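Local coordinates for protein alpha-glucosidase (Pseudoalteromonas sp. K8, PDB 5HQA) that hydrolyses alpha-glucosides as a glycoside hydrolase family 97 enzyme that binds calcium and is activated by chloride, at residues 551-556 / 573-578; 569-574 / 583-588; 258-263 / 448-453. All blocks are in the same frame, centred on the assembly; numbering follows the deposited sequence. Where two conformers were deposited one is given.

How the contacts relate
Contacts 1 and 2 are neighbours in one antiparallel sheet, with centres about 9 Å apart. They share Lys573 and Glu574 on strand 567-574, which pairs with 554-563 in contact 1 and with 585-591 in contact 2. Trp554 CE3 packs 3.3 Å from Arg572 CB between them. Contact 3 lies in the catalytic barrel, its centre about 15 Å from that of contact 1. The two touch through Arg577, whose NH2 makes a weak hydrogen bond to Val261 O. Contact 2 does not touch contact 3. Calcium ligand Glu455 lies about 12 Å from Ile452 of contact 3, side chain to side chain. The magnesium ion is about 14 Å from the Val569 side chain of contact 2.

Contact 1: 551-556 / 573-578; sequences PTDWQQ and KERKRD
Arg575 and Asp553 meet through both backbone and side chain. Arg575 N gives an almost straight hydrogen bond to Asp553 O (2.9 Å, 174°). The arginine side chain then runs past the aspartate. Its CB lies 3.5 Å from Asp553 O and also near Gln555 N. CG stands opposite the backbone N (chi1 178°), which sends the chain across the carboxylate at a slant. CG is 3.9 Å from Asp553 OD1, and CD is almost as near. The chain bends at chi2 (129°). NE stays 4.6 Å from Asp553 OD1, and that oxygen lies well out of the guanidinium plane. The charges are close, but no N-H points at the oxygen. At the tip, NH1 donates to Gln68 O and to a water in the guanidinium plane. That water also reaches Asp553 OD2 and Trp554 O. A second water sits over the guanidinium face. It donates to Asp553 OD1 and accepts from Arg577 NH1.

The backbones form one end of an antiparallel beta hairpin, and a classic beta bulge interrupts the pairing. Gln555 and Gln556 both face Lys573. Lys573 O takes a hydrogen bond from Gln555 N at 2.7 Å and a weak one from Gln556 N. Lys573 N returns a bond to Gln556 O (2.9 Å). The register shifts by one residue between Trp554 and Gln556.

In the conformer described, one of two deposited, Gln555 NE2 donates to Glu574 O at 2.9 Å. The Lys573 methylenes cross this amide, and NZ goes on to a salt bridge with Asp606. Asp553 OD2 also accepts from Gly71 N. Pro551 CG packs 3.7 Å from Glu574 CB, the two side chains crossing at about a right angle.

Contact 2: 569-574 / 583-588; sequences VFARKE and NDWYLG
Lys573 lies across the flat face of Trp585. Its CB sits 3.5 Å from the centroid of the six-membered ring and only 6° off the ring normal, a CH-pi contact. CG and CD continue over the bond between CE2 and NE1, with CD 3.5 Å from Trp585 NE1. The lysine leaves with CG trans to its backbone N (chi1 -164°) and stays extended, which keeps its methylenes on the indole. Trp585 NE1 donates to OD1 of the same Asp606 that holds the lysine. With a leucine in place of Trp585, the lysine methylenes would probably lose the flat surface they rest on, and Asp606 OD1 would lose its indole N-H partner.

Glu574 and Asp584 run together in one direction, their carboxylate planes 17° apart. Asp584 N donates to Glu574 OE2 at 3.1 Å, coming from above the carboxylate plane. Glu574 OE1 lies at the edge of the Tyr586 ring, 3.9 Å from CE1. One water donates to Glu574 OE1 and Asp584 OD1 and accepts from Tyr586 OH. Arg657 forms a salt bridge with Asp584 OD1, which probably offsets the like charge of the two carboxylates.

On the same sheet face as Tyr586, the Arg572 guanidinium lies over Phe570, with NH2 3.3 Å above the ring plane, while Arg572 NE donates to Val521 O. Leu587, on the Trp585 face, meets Val569 CG1 with its CD1 at 3.9 Å.

Backbone bonds pair Phe570 with Gly588 and Arg572 with Tyr586 in both directions. Glu574 N adds a bond to Asp584 O (3.0 Å). This is the regular ladder of an antiparallel beta hairpin, formed by the second and third strands across the six-stranded antiparallel sheet of the C-terminal domain.

Contact 3: 258-263 / 448-453; sequences VSWVKP and YPNWIT. With FMT (formic acid), chain L.
Asn450 ND2 is held by two backbone carbonyls, Ile431 O and Val423 O, while CB of the same residue meets Trp260 across the contact. Asn450 CB is 3.4 Å from Trp260 CH2, at the far end of the indole. Ring and amide planes are 61° apart, so the two groups are not stacked. The Trp260 ring is bordered from several sides. Val261 CG2 lies over one face, 3.5 Å above the plane and off-centre, near the ring's border. Lys430 makes a cation-pi contact with the ring. NE1 donates to O2 of a formic acid molecule (3.1 Å, 149°), and that oxygen lies at the ring edge, in its plane. This molecule probably comes from the crystallisation liquor. NE1 also makes a weak bond to Asp257 O.

Val261 divides its two methyls. CG1, placed anti to the backbone N (chi1 179°), presses on Ile452 CG2 at 3.5 Å, a tight contact. The two side chains pass one another pointing opposite ways. CG1 also lies 3.6 Å from Pro449 O, and CG2 lies near Asn450 CA. Pro449 O is not left to carbon alone, because Trp70 NE1 donates to it. Val258 CG2 touches Pro449 CB at 4.0 Å, the valine standing roughly square to the proline.

Each segment holds a type I turn. Val261 N bonds to Val258 O in one, and Trp451 N bonds to Tyr448 O in the other, both at 3.0 Å.

The two turns lead into barrel strands 264-269 and 451-454, consistent with the N-terminal end of a TIM barrel. Strand 432-435 runs beside 451-454, and its Ser432 touches Trp260, Val261 and Asn450. Helix 413-428 packs on Asn450 through Ala427, and strand 527-529 meets Ile452 through Ile527.

Contact 1: 551-556 / 573-578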
loop_
_atom_site.group_PDB
_atom_site.type_symbol
_atom_site.label_atom_id
_atom_site.label_comp_id
_atom_site.label_asym_id
_atom_site.label_seq_id
_atom_site.Cartn_x
_atom_site.Cartn_y
_atom_site.Cartn_z
ATOM N N PRO A 551 -8.621 -10.025 14.025
ATOM C CA PRO A 551 -7.989 -8.746 14.369
ATOM C C PRO A 551 -7.406 -8.080 13.123
ATOM O O PRO A 551 -7.438 -8.632 12.018
ATOM C CB PRO A 551 -6.898 -9.153 15.362
ATOM C CG PRO A 551 -6.553 -10.561 14.994
ATOM C CD PRO A 551 -7.816 -11.183 14.446
ATOM N N THR A 552 -6.895 -6.854 13.313
ATOM C CA THR A 552 -6.251 -6.097 12.245
ATOM C C THR A 552 -4.855 -5.634 12.654
ATOM O O THR A 552 -4.248 -4.811 11.955
ATOM C CB THR A 552 -7.087 -4.875 11.833
ATOM O OG1 THR A 552 -7.045 -3.896 12.878
ATOM C CG2 THR A 552 -8.542 -5.261 11.573
ATOM N N ASP A 553 -4.338 -6.136 13.765
ATOM C CA ASP A 553 -3.065 -5.689 14.309
ATOM C C ASP A 553 -2.333 -6.928 14.800
ATOM O O ASP A 553 -2.912 -7.748 15.519
ATOM C CB ASP A 553 -3.297 -4.682 15.440
ATOM C CG ASP A 553 -2.031 -3.952 15.845
ATOM O OD1 ASP A 553 -1.943 -3.560 17.028
ATOM O OD2 ASP A 553 -1.135 -3.766 14.988
ATOM N N TRP A 554 -1.077 -7.079 14.399
ATOM C CA TRP A 554 -0.422 -8.371 14.472
ATOM C C TRP A 554 0.925 -8.233 15.153
ATOM O O TRP A 554 1.676 -7.295 14.869
ATOM C CB TRP A 554 -0.226 -8.953 13.067
ATOM C CG TRP A 554 -1.482 -8.940 12.240
ATOM C CD1 TRP A 554 -1.832 -8.024 11.280
ATOM C CD2 TRP A 554 -2.553 -9.887 12.301
ATOM N NE1 TRP A 554 -3.058 -8.346 10.743
ATOM C CE2 TRP A 554 -3.523 -9.485 11.355
ATOM C CE3 TRP A 554 -2.794 -11.031 13.077
ATOM C CZ2 TRP A 554 -4.708 -10.195 11.151
ATOM C CZ3 TRP A 554 -3.973 -11.743 12.868
ATOM C CH2 TRP A 554 -4.914 -11.318 11.913
ATOM N N GLN A 555 1.240 -9.161 16.059
ATOM C CA GLN A 555 2.594 -9.138 16.596
ATOM C C GLN A 555 3.590 -9.847 15.688
ATOM O O GLN A 555 4.788 -9.553 15.768
ATOM C CB GLN A 555 2.650 -9.731 18.006
ATOM C CG GLN A 555 2.001 -11.071 18.191
ATOM C CD GLN A 555 2.277 -11.617 19.583
ATOM O OE1 GLN A 555 3.429 -11.639 20.020
ATOM N NE2 GLN A 555 1.229 -12.030 20.295
ATOM N N GLN A 556 3.129 -10.747 14.819
ATOM C CA GLN A 556 4.010 -11.373 13.837
ATOM C C GLN A 556 3.204 -11.745 12.599
ATOM O O GLN A 556 2.005 -12.014 12.682
ATOM C CB GLN A 556 4.721 -12.611 14.411
ATOM C CG GLN A 556 5.857 -13.163 13.527
ATOM C CD GLN A 556 6.866 -12.087 13.085
ATOM O OE1 GLN A 556 6.676 -11.419 12.065
ATOM N NE2 GLN A 556 7.936 -11.915 13.867
ATOM N N LYS A 573 0.023 -13.707 13.855
ATOM C CA LYS A 573 -0.305 -13.838 15.269
ATOM C C LYS A 573 -0.816 -12.500 15.782
ATOM O O LYS A 573 -0.169 -11.470 15.578
ATOM C CB LYS A 573 0.913 -14.284 16.083
ATOM C CG LYS A 573 0.542 -14.800 17.466
ATOM C CD LYS A 573 1.783 -15.187 18.286
ATOM C CE LYS A 573 1.368 -15.797 19.622
ATOM N NZ LYS A 573 2.539 -16.177 20.461
ATOM N N GLU A 574 -1.969 -12.518 16.452
ATOM C CA GLU A 574 -2.605 -11.272 16.847
ATOM C C GLU A 574 -1.758 -10.535 17.873
ATOM O O GLU A 574 -1.105 -11.146 18.723
ATOM C CB GLU A 574 -3.993 -11.540 17.420
ATOM C CG GLU A 574 -3.953 -12.244 18.739
ATOM C CD GLU A 574 -5.321 -12.694 19.198
ATOM O OE1 GLU A 574 -6.290 -12.519 18.424
ATOM O OE2 GLU A 574 -5.415 -13.231 20.321
ATOM N N ARG A 575 -1.757 -9.210 17.782
ATOM C CA ARG A 575 -1.114 -8.402 18.805
ATOM C C ARG A 575 -2.025 -8.289 20.022
ATOM O O ARG A 575 -3.243 -8.144 19.889
ATOM C CB ARG A 575 -0.788 -7.012 18.265
ATOM C CG ARG A 575 -0.153 -6.096 19.308
ATOM C CD ARG A 575 1.107 -5.498 18.762
ATOM N NE ARG A 575 1.720 -4.509 19.642
ATOM C CZ ARG A 575 2.451 -3.496 19.190
ATOM N NH1 ARG A 575 2.624 -3.353 17.884
ATOM N NH2 ARG A 575 2.990 -2.626 20.031
ATOM N N LYS A 576 -1.428 -8.356 21.213
ATOM C CA LYS A 576 -2.185 -8.177 22.453
ATOM C C LYS A 576 -2.611 -6.719 22.584
ATOM O O LYS A 576 -1.773 -5.825 22.745
ATOM C CB LYS A 576 -1.360 -8.609 23.659
ATOM C CG LYS A 576 -2.057 -8.333 24.976
ATOM C CD LYS A 576 -1.238 -8.853 26.134
ATOM C CE LYS A 576 -1.936 -8.566 27.448
ATOM N NZ LYS A 576 -1.255 -9.254 28.589
ATOM N N ARG A 577 -3.919 -6.488 22.528
ATOM C CA ARG A 577 -4.503 -5.156 22.466
ATOM C C ARG A 577 -6.017 -5.304 22.497
ATOM O O ARG A 577 -6.553 -6.214 21.853
ATOM C CB ARG A 577 -4.068 -4.421 21.188
ATOM C CG ARG A 577 -4.423 -2.940 21.180
ATOM C CD ARG A 577 -4.473 -2.298 19.770
ATOM N NE ARG A 577 -4.775 -0.867 19.882
ATOM C CZ ARG A 577 -3.924 0.113 19.587
ATOM N NH1 ARG A 577 -2.718 -0.176 19.116
ATOM N NH2 ARG A 577 -4.285 1.384 19.743
ATOM N N ASP A 578 -6.713 -4.438 23.234
ATOM C CA ASP A 578 -8.190 -4.384 23.229
ATOM C C ASP A 578 -8.706 -5.752 23.669
ATOM O O ASP A 578 -8.253 -6.264 24.705
ATOM C CB ASP A 578 -8.698 -3.927 21.859
ATOM C CG ASP A 578 -8.177 -2.565 21.453
ATOM O OD1 ASP A 578 -7.990 -1.698 22.339
ATOM O OD2 ASP A 578 -7.965 -2.371 20.231
HETATM O O HOH W 1 1.457 -4.765 15.645
HETATM O O HOH W 2 -4.777 -7.221 17.772
HETATM O O HOH W 3 -0.879 -2.035 18.700
HETATM O O HOH W 4 3.894 -13.870 21.295
#

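Contact 2: 569-574 / 583-588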
loop_
_atom_site.group_PDB
_atom_site.type_symbol
_atom_site.label_atom_id
_atom_site.label_comp_id
_atom_site.label_asym_id
_atom_site.label_seq_id
_atom_site.Cartn_x
_atom_site.Cartn_y
_atom_site.Cartn_z
ATOM N N VAL A 569 -0.230 -17.761 0.914
ATOM C CA VAL A 569 -0.684 -18.227 2.222
ATOM C C VAL A 569 0.004 -17.383 3.286
ATOM O O VAL A 569 1.240 -17.337 3.339
ATOM C CB VAL A 569 -0.368 -19.714 2.450
ATOM C CG1 VAL A 569 -0.947 -20.174 3.793
ATOM C CG2 VAL A 569 -0.906 -20.558 1.303
ATOM N N PHE A 570 -0.788 -16.735 4.145
ATOM C CA PHE A 570 -0.283 -15.926 5.249
ATOM C C PHE A 570 -0.701 -16.550 6.567
ATOM O O PHE A 570 -1.833 -17.017 6.702
ATOM C CB PHE A 570 -0.842 -14.503 5.203
ATOM C CG PHE A 570 0.148 -13.452 4.786
ATOM C CD1 PHE A 570 1.106 -12.993 5.677
ATOM C CD2 PHE A 570 0.079 -12.881 3.524
ATOM C CE1 PHE A 570 2.012 -11.995 5.303
ATOM C CE2 PHE A 570 0.971 -11.885 3.146
ATOM C CZ PHE A 570 1.930 -11.442 4.040
ATOM N N ALA A 571 0.214 -16.559 7.537
ATOM C CA ALA A 571 -0.111 -16.812 8.935
ATOM C C ALA A 571 0.305 -15.592 9.751
ATOM O O ALA A 571 1.405 -15.059 9.558
ATOM C CB ALA A 571 0.589 -18.074 9.447
ATOM N N ARG A 572 -0.577 -15.133 10.644
ATOM C CA ARG A 572 -0.282 -13.963 11.466
ATOM C C ARG A 572 -0.753 -14.199 12.895
ATOM O O ARG A 572 -1.806 -14.805 13.120
ATOM C CB ARG A 572 -0.945 -12.688 10.913
ATOM C CG ARG A 572 -0.700 -12.414 9.440
ATOM C CD ARG A 572 -1.336 -11.093 9.046
ATOM N NE ARG A 572 -1.452 -10.908 7.598
ATOM C CZ ARG A 572 -0.655 -10.134 6.865
ATOM N NH1 ARG A 572 0.348 -9.470 7.436
ATOM N NH2 ARG A 572 -0.865 -10.014 5.554
ATOM N N LYS A 573 0.023 -13.707 13.855
ATOM C CA LYS A 573 -0.305 -13.838 15.269
ATOM C C LYS A 573 -0.816 -12.500 15.782
ATOM O O LYS A 573 -0.169 -11.470 15.578
ATOM C CB LYS A 573 0.913 -14.284 16.083
ATOM C CG LYS A 573 0.542 -14.800 17.466
ATOM C CD LYS A 573 1.783 -15.187 18.286
ATOM C CE LYS A 573 1.368 -15.797 19.622
ATOM N NZ LYS A 573 2.539 -16.177 20.461
ATOM N N GLU A 574 -1.969 -12.518 16.452
ATOM C CA GLU A 574 -2.605 -11.272 16.847
ATOM C C GLU A 574 -1.758 -10.535 17.873
ATOM O O GLU A 574 -1.105 -11.146 18.723
ATOM C CB GLU A 574 -3.993 -11.540 17.420
ATOM C CG GLU A 574 -3.953 -12.244 18.739
ATOM C CD GLU A 574 -5.321 -12.694 19.198
ATOM O OE1 GLU A 574 -6.290 -12.519 18.424
ATOM O OE2 GLU A 574 -5.415 -13.231 20.321
ATOM N N ASN A 583 -2.804 -14.401 21.934
ATOM C CA ASN A 583 -2.473 -15.815 21.834
ATOM C C ASN A 583 -2.961 -16.489 20.557
ATOM O O ASN A 583 -2.447 -17.560 20.220
ATOM C CB ASN A 583 -3.039 -16.576 23.034
ATOM C CG ASN A 583 -2.479 -16.083 24.341
ATOM O OD1 ASN A 583 -3.217 -15.885 25.307
ATOM N ND2 ASN A 583 -1.172 -15.867 24.380
ATOM N N ASP A 584 -3.929 -15.911 19.841
ATOM C CA ASP A 584 -4.480 -16.572 18.662
ATOM C C ASP A 584 -3.642 -16.299 17.416
ATOM O O ASP A 584 -3.109 -15.199 17.228
ATOM C CB ASP A 584 -5.915 -16.119 18.403
ATOM C CG ASP A 584 -6.889 -16.652 19.419
ATOM O OD1 ASP A 584 -8.101 -16.397 19.247
ATOM O OD2 ASP A 584 -6.448 -17.326 20.383
ATOM N N TRP A 585 -3.544 -17.315 16.562
ATOM C CA TRP A 585 -3.008 -17.198 15.213
ATOM C C TRP A 585 -4.149 -17.213 14.208
ATOM O O TRP A 585 -5.230 -17.744 14.468
ATOM C CB TRP A 585 -2.048 -18.345 14.891
ATOM C CG TRP A 585 -0.685 -18.226 15.494
ATOM C CD1 TRP A 585 -0.295 -18.625 16.744
ATOM C CD2 TRP A 585 0.482 -17.707 14.853
ATOM N NE1 TRP A 585 1.049 -18.374 16.923
ATOM C CE2 TRP A 585 1.547 -17.811 15.776
ATOM C CE3 TRP A 585 0.731 -17.159 13.586
ATOM C CZ2 TRP A 585 2.838 -17.383 15.475
ATOM C CZ3 TRP A 585 2.017 -16.728 13.290
ATOM C CH2 TRP A 585 3.052 -16.846 14.234
ATOM N N TYR A 586 -3.887 -16.632 13.042
ATOM C CA TYR A 586 -4.846 -16.608 11.949
ATOM C C TYR A 586 -4.136 -16.983 10.659
ATOM O O TYR A 586 -2.946 -16.718 10.499
ATOM C CB TYR A 586 -5.490 -15.230 11.809
ATOM C CG TYR A 586 -6.522 -14.968 12.875
ATOM C CD1 TYR A 586 -6.144 -14.624 14.172
ATOM C CD2 TYR A 586 -7.876 -15.084 12.588
ATOM C CE1 TYR A 586 -7.097 -14.405 15.158
ATOM C CE2 TYR A 586 -8.832 -14.858 13.557
ATOM C CZ TYR A 586 -8.439 -14.523 14.836
ATOM O OH TYR A 586 -9.397 -14.297 15.791
ATOM N N LEU A 587 -4.868 -17.605 9.740
ATOM C CA LEU A 587 -4.309 -17.941 8.442
ATOM C C LEU A 587 -5.278 -17.517 7.348
ATOM O O LEU A 587 -6.498 -17.652 7.498
ATOM C CB LEU A 587 -4.004 -19.450 8.339
ATOM C CG LEU A 587 -3.444 -19.969 7.011
ATOM C CD1 LEU A 587 -2.498 -21.135 7.251
ATOM C CD2 LEU A 587 -4.566 -20.376 6.050
ATOM N N GLY A 588 -4.736 -17.010 6.250
ATOM C CA GLY A 588 -5.544 -16.780 5.071
ATOM C C GLY A 588 -4.800 -17.273 3.848
ATOM O O GLY A 588 -3.578 -17.110 3.748
HETATM O O HOH W 5 -8.646 -13.913 18.302
#

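Contact 3: 258-263 / 448-453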
loop_
_atom_site.group_PDB
_atom_site.type_symbol
_atom_site.label_atom_id
_atom_site.label_comp_id
_atom_site.label_asym_id
_atom_site.label_seq_id
_atom_site.Cartn_x
_atom_site.Cartn_y
_atom_site.Cartn_z
ATOM N N VAL A 258 1.412 7.925 20.027
ATOM C CA VAL A 258 0.403 7.764 18.984
ATOM C C VAL A 258 -0.607 6.706 19.410
ATOM O O VAL A 258 -1.204 6.016 18.569
ATOM C CB VAL A 258 1.044 7.429 17.622
ATOM C CG1 VAL A 258 1.834 8.626 17.106
ATOM C CG2 VAL A 258 1.949 6.221 17.737
ATOM N N SER A 259 -0.835 6.596 20.721
ATOM C CA SER A 259 -1.851 5.673 21.215
ATOM C C SER A 259 -3.253 6.055 20.747
ATOM O O SER A 259 -4.168 5.226 20.826
ATOM C CB SER A 259 -1.795 5.606 22.743
ATOM O OG SER A 259 -2.019 6.885 23.307
ATOM N N TRP A 260 -3.439 7.280 20.246
ATOM C CA TRP A 260 -4.720 7.714 19.703
ATOM C C TRP A 260 -4.997 7.179 18.304
ATOM O O TRP A 260 -6.090 7.413 17.772
ATOM C CB TRP A 260 -4.788 9.240 19.683
ATOM C CG TRP A 260 -3.582 9.912 19.063
ATOM C CD1 TRP A 260 -2.452 10.331 19.710
ATOM C CD2 TRP A 260 -3.404 10.258 17.682
ATOM N NE1 TRP A 260 -1.581 10.913 18.816
ATOM C CE2 TRP A 260 -2.142 10.880 17.566
ATOM C CE3 TRP A 260 -4.188 10.098 16.533
ATOM C CZ2 TRP A 260 -1.648 11.346 16.346
ATOM C CZ3 TRP A 260 -3.693 10.556 15.322
ATOM C CH2 TRP A 260 -2.437 11.172 15.239
ATOM N N VAL A 261 -4.033 6.502 17.690
ATOM C CA VAL A 261 -4.243 5.791 16.432
ATOM C C VAL A 261 -4.707 4.379 16.777
ATOM O O VAL A 261 -3.986 3.630 17.448
ATOM C CB VAL A 261 -2.958 5.761 15.593
ATOM C CG1 VAL A 261 -3.200 4.998 14.306
ATOM C CG2 VAL A 261 -2.463 7.172 15.298
ATOM N N LYS A 262 -5.912 4.020 16.333
ATOM C CA LYS A 262 -6.583 2.787 16.759
ATOM C C LYS A 262 -6.839 1.863 15.578
ATOM O O LYS A 262 -7.781 2.100 14.797
ATOM C CB LYS A 262 -7.912 3.101 17.452
ATOM C CG LYS A 262 -7.823 4.027 18.668
ATOM C CD LYS A 262 -6.992 3.424 19.800
ATOM C CE LYS A 262 -7.429 3.970 21.159
ATOM N NZ LYS A 262 -8.022 5.335 21.034
ATOM N N PRO A 263 -6.058 0.794 15.410
ATOM C CA PRO A 263 -6.418 -0.223 14.414
ATOM C C PRO A 263 -7.770 -0.831 14.752
ATOM O O PRO A 263 -8.142 -0.942 15.921
ATOM C CB PRO A 263 -5.296 -1.262 14.544
ATOM C CG PRO A 263 -4.162 -0.521 15.198
ATOM C CD PRO A 263 -4.820 0.455 16.130
ATOM N N TYR A 448 5.236 8.766 10.518
ATOM C CA TYR A 448 3.956 9.417 10.799
ATOM C C TYR A 448 2.916 8.325 10.976
ATOM O O TYR A 448 2.183 7.991 10.036
ATOM C CB TYR A 448 3.560 10.374 9.675
ATOM C CG TYR A 448 4.627 11.406 9.433
ATOM C CD1 TYR A 448 4.750 12.510 10.268
ATOM C CD2 TYR A 448 5.541 11.254 8.402
ATOM C CE1 TYR A 448 5.744 13.453 10.067
ATOM C CE2 TYR A 448 6.535 12.192 8.193
ATOM C CZ TYR A 448 6.632 13.284 9.030
ATOM O OH TYR A 448 7.625 14.210 8.818
ATOM N N PRO A 449 2.832 7.737 12.171
ATOM C CA PRO A 449 1.974 6.564 12.361
ATOM C C PRO A 449 0.482 6.841 12.258
ATOM O O PRO A 449 -0.299 5.894 12.397
ATOM C CB PRO A 449 2.343 6.092 13.772
ATOM C CG PRO A 449 3.756 6.616 13.985
ATOM C CD PRO A 449 3.763 7.941 13.296
ATOM N N ASN A 450 0.039 8.073 12.018
ATOM C CA ASN A 450 -1.377 8.280 11.744
ATOM C C ASN A 450 -1.713 8.114 10.268
ATOM O O ASN A 450 -2.890 8.190 9.903
ATOM C CB ASN A 450 -1.832 9.661 12.226
ATOM C CG ASN A 450 -1.248 10.775 11.407
ATOM O OD1 ASN A 450 -0.063 10.755 11.077
ATOM N ND2 ASN A 450 -2.077 11.745 11.041
ATOM N N TRP A 451 -0.713 7.890 9.411
ATOM C CA TRP A 451 -0.967 7.591 7.999
ATOM C C TRP A 451 -1.179 6.084 7.896
ATOM O O TRP A 451 -0.276 5.314 7.562
ATOM C CB TRP A 451 0.187 8.067 7.122
ATOM C CG TRP A 451 -0.242 8.380 5.709
ATOM C CD1 TRP A 451 -1.453 8.101 5.138
ATOM C CD2 TRP A 451 0.523 9.064 4.713
ATOM N NE1 TRP A 451 -1.486 8.565 3.843
ATOM C CE2 TRP A 451 -0.285 9.161 3.559
ATOM C CE3 TRP A 451 1.810 9.608 4.685
ATOM C CZ2 TRP A 451 0.154 9.779 2.388
ATOM C CZ3 TRP A 451 2.244 10.229 3.522
ATOM C CH2 TRP A 451 1.418 10.310 2.390
ATOM N N ILE A 452 -2.408 5.658 8.195
ATOM C CA ILE A 452 -2.606 4.256 8.559
ATOM C C ILE A 452 -2.746 3.349 7.340
ATOM O O ILE A 452 -2.321 2.188 7.386
ATOM C CB ILE A 452 -3.807 4.106 9.513
ATOM C CG1 ILE A 452 -5.067 4.735 8.920
ATOM C CG2 ILE A 452 -3.475 4.741 10.848
ATOM C CD1 ILE A 452 -6.293 4.535 9.777
ATOM N N THR A 453 -3.311 3.832 6.239
ATOM C CA THR A 453 -3.509 2.965 5.087
ATOM C C THR A 453 -3.804 3.836 3.867
ATOM O O THR A 453 -3.918 5.063 3.962
ATOM C CB THR A 453 -4.625 1.943 5.365
ATOM O OG1 THR A 453 -4.572 0.890 4.392
ATOM C CG2 THR A 453 -6.016 2.605 5.337
HETATM C C FMT L . 0.609 13.925 18.680
HETATM O O1 FMT L . 0.211 14.601 17.729
HETATM O O2 FMT L . 0.893 12.725 18.610
#